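Local atomic coordinates of 2-(acetamidomethylene)succinate hydrolase (Mesorhizobium loti, PDB entry 3KXP), a protein that catalyses the last step of vitamin B6 breakdown, hydrolysing (E)-2-(acetamidomethylene)succinate to succinic semialdehyde, acetate, ammonia and carbon dioxide. Residues I58-E64 and T97-R103. Residues are numbered along the deposited sequence; the frame is centred on the assembly and turned at random.
Sequences ITLNVRE and TIAVDQR
Two donors grip OD1 of Asp-101: ND2 of Asn-61 at 3.0 Å, and a water, 2.7 Å from OD1, that also accepts a bond from NH2 of Arg-63 at the in-plane edge of its guanidinium. The amide nitrogen comes down from above the carboxylate plane, while OD1 lies almost in the plane of the Asn-61 amide; the two flat groups are turned 46° apart. With CG of Asn-61 swung opposite its own backbone N (chi1 -178°), the amide runs alongside the aspartate. The other oxygen, OD2, bonds to Ser-81, whose OG also meets NE of Arg-63. An alanine in place of Asp-101 would probably leave the amide of Asn-61 without its acceptor, free to turn, and the water on Arg-63 without the carboxylate it donates to. The backbones meet here as well, N of Asp-101 giving a nearly straight bond to O of Asn-61 at 2.9 Å. Further along, Arg-63 and Ala-99 form a hydrogen-bonded antiparallel pair, N to O 3.0 Å each way. This places strand 59-65 beside 96-100 in the alpha/beta-hydrolase sheet, where 96-100 has the parallel strand 70-74 on its other flank. On the sheet face carrying Val-62, Glu-64, Ile-98 and Val-100, CB of Val-62 packs on CG2 of Ile-98 at 3.6 Å. CG1 and CD1 of the same isoleucine lie along the aliphatic part of Glu-64, whose carboxylate forms salt bridges to Arg-51 and Arg-133. Toward Arg-103, CD2 of Leu-60 rests 3.7 Å from the carbonyl O of Asp-101, and CD1 of Ile-58 sits over one face of the Arg-103 guanidinium, toward its rim, while NE of that arginine pairs with Asp-123 of helix 117-131.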
loop_
_atom_site.group_PDB
_atom_site.type_symbol
_atom_site.label_atom_id
_atom_site.label_comp_id
_atom_site.label_asym_id
_atom_site.label_seq_id
_atom_site.Cartn_x
_atom_site.Cartn_y
_atom_site.Cartn_z
ATOM N N ILE A 58 -11.510 17.244 -26.731
ATOM C CA ILE A 58 -10.870 16.356 -27.698
ATOM C C ILE A 58 -11.639 15.040 -27.761
ATOM O O ILE A 58 -12.544 14.810 -26.963
ATOM C CB ILE A 58 -9.388 16.071 -27.290
ATOM C CG1 ILE A 58 -8.695 15.217 -28.350
ATOM C CG2 ILE A 58 -9.339 15.353 -25.943
ATOM C CD1 ILE A 58 -7.217 14.993 -28.091
ATOM N N THR A 59 -11.288 14.188 -28.719
ATOM C CA THR A 59 -11.932 12.890 -28.857
ATOM C C THR A 59 -10.879 11.817 -28.602
ATOM O O THR A 59 -9.777 11.864 -29.165
ATOM C CB THR A 59 -12.537 12.707 -30.274
ATOM O OG1 THR A 59 -13.548 13.705 -30.491
ATOM C CG2 THR A 59 -13.160 11.311 -30.427
ATOM N N LEU A 60 -11.219 10.850 -27.751
ATOM C CA LEU A 60 -10.290 9.781 -27.405
ATOM C C LEU A 60 -10.847 8.407 -27.714
ATOM O O LEU A 60 -12.051 8.194 -27.631
ATOM C CB LEU A 60 -9.953 9.844 -25.913
ATOM C CG LEU A 60 -9.314 11.134 -25.400
ATOM C CD1 LEU A 60 -9.177 11.079 -23.883
ATOM C CD2 LEU A 60 -7.961 11.325 -26.059
ATOM N N ASN A 61 -9.970 7.475 -28.072
ATOM C CA ASN A 61 -10.383 6.103 -28.349
ATOM C C ASN A 61 -10.233 5.307 -27.050
ATOM O O ASN A 61 -9.253 5.484 -26.324
ATOM C CB ASN A 61 -9.502 5.478 -29.432
ATOM C CG ASN A 61 -9.932 4.066 -29.783
ATOM O OD1 ASN A 61 -11.067 3.847 -30.191
ATOM N ND2 ASN A 61 -9.026 3.099 -29.620
ATOM N N VAL A 62 -11.200 4.446 -26.749
ATOM C CA VAL A 62 -11.137 3.649 -25.530
ATOM C C VAL A 62 -11.590 2.214 -25.777
ATOM O O VAL A 62 -12.230 1.926 -26.787
ATOM C CB VAL A 62 -12.006 4.274 -24.401
ATOM C CG1 VAL A 62 -11.580 5.714 -24.153
ATOM C CG2 VAL A 62 -13.477 4.221 -24.774
ATOM N N ARG A 63 -11.228 1.325 -24.855
ATOM C CA ARG A 63 -11.581 -0.094 -24.916
ATOM C C ARG A 63 -12.309 -0.397 -23.611
ATOM O O ARG A 63 -11.729 -0.252 -22.534
ATOM C CB ARG A 63 -10.319 -0.954 -25.007
ATOM C CG ARG A 63 -9.460 -0.675 -26.222
ATOM C CD ARG A 63 -8.126 -1.406 -26.145
ATOM N NE ARG A 63 -7.318 -1.200 -27.346
ATOM C CZ ARG A 63 -7.330 -2.000 -28.412
ATOM N NH1 ARG A 63 -8.112 -3.076 -28.431
ATOM N NH2 ARG A 63 -6.557 -1.724 -29.462
ATOM N N GLU A 64 -13.564 -0.821 -23.704
ATOM C CA GLU A 64 -14.349 -1.091 -22.508
ATOM C C GLU A 64 -14.761 -2.538 -22.324
ATOM O O GLU A 64 -14.893 -3.288 -23.289
ATOM C CB GLU A 64 -15.632 -0.263 -22.513
ATOM C CG GLU A 64 -15.471 1.209 -22.826
ATOM C CD GLU A 64 -16.824 1.902 -22.959
ATOM O OE1 GLU A 64 -17.615 1.848 -21.986
ATOM O OE2 GLU A 64 -17.099 2.492 -24.033
ATOM N N THR A 97 -13.726 -1.808 -16.535
ATOM C CA THR A 97 -12.366 -1.498 -16.950
ATOM C C THR A 97 -12.317 -0.847 -18.326
ATOM O O THR A 97 -12.810 -1.403 -19.311
ATOM C CB THR A 97 -11.500 -2.771 -16.993
ATOM O OG1 THR A 97 -12.009 -3.661 -17.995
ATOM C CG2 THR A 97 -11.523 -3.475 -15.645
ATOM N N ILE A 98 -11.706 0.330 -18.395
ATOM C CA ILE A 98 -11.585 1.047 -19.653
ATOM C C ILE A 98 -10.158 1.541 -19.856
ATOM O O ILE A 98 -9.616 2.267 -19.017
ATOM C CB ILE A 98 -12.550 2.260 -19.707
ATOM C CG1 ILE A 98 -14.005 1.774 -19.594
ATOM C CG2 ILE A 98 -12.353 3.015 -21.009
ATOM C CD1 ILE A 98 -15.071 2.873 -19.690
ATOM N N ALA A 99 -9.548 1.130 -20.964
ATOM C CA ALA A 99 -8.192 1.555 -21.291
ATOM C C ALA A 99 -8.327 2.727 -22.255
ATOM O O ALA A 99 -9.152 2.691 -23.166
ATOM C CB ALA A 99 -7.424 0.415 -21.947
ATOM N N VAL A 100 -7.515 3.758 -22.069
ATOM C CA VAL A 100 -7.606 4.943 -22.914
ATOM C C VAL A 100 -6.393 5.224 -23.782
ATOM O O VAL A 100 -5.261 5.272 -23.293
ATOM C CB VAL A 100 -7.835 6.221 -22.056
ATOM C CG1 VAL A 100 -8.008 7.427 -22.948
ATOM C CG2 VAL A 100 -9.034 6.033 -21.142
ATOM N N ASP A 101 -6.628 5.410 -25.075
ATOM C CA ASP A 101 -5.545 5.775 -25.971
ATOM C C ASP A 101 -5.429 7.253 -25.657
ATOM O O ASP A 101 -6.388 8.001 -25.833
ATOM C CB ASP A 101 -5.948 5.572 -27.434
ATOM C CG ASP A 101 -5.779 4.138 -27.885
ATOM O OD1 ASP A 101 -6.211 3.807 -29.010
ATOM O OD2 ASP A 101 -5.199 3.344 -27.110
ATOM N N GLN A 102 -4.282 7.690 -25.163
ATOM C CA GLN A 102 -4.174 9.095 -24.830
ATOM C C GLN A 102 -3.827 9.948 -26.047
ATOM O O GLN A 102 -3.380 9.431 -27.072
ATOM C CB GLN A 102 -3.171 9.266 -23.695
ATOM C CG GLN A 102 -3.610 8.484 -22.465
ATOM C CD GLN A 102 -2.540 8.395 -21.412
ATOM O OE1 GLN A 102 -2.480 9.217 -20.492
ATOM N NE2 GLN A 102 -1.670 7.400 -21.544
ATOM N N ARG A 103 -4.064 11.252 -25.934
ATOM C CA ARG A 103 -3.797 12.165 -27.030
ATOM C C ARG A 103 -2.434 11.924 -27.662
ATOM O O ARG A 103 -1.436 11.710 -26.970
ATOM C CB ARG A 103 -3.894 13.614 -26.555
ATOM C CG ARG A 103 -2.811 14.033 -25.576
ATOM C CD ARG A 103 -2.834 15.536 -25.420
ATOM N NE ARG A 103 -4.164 15.994 -25.027
ATOM C CZ ARG A 103 -4.651 17.198 -25.295
ATOM N NH1 ARG A 103 -5.873 17.527 -24.897
ATOM N NH2 ARG A 103 -3.924 18.067 -25.977
HETATM O O HOH W 1 -5.259 1.242 -29.240
#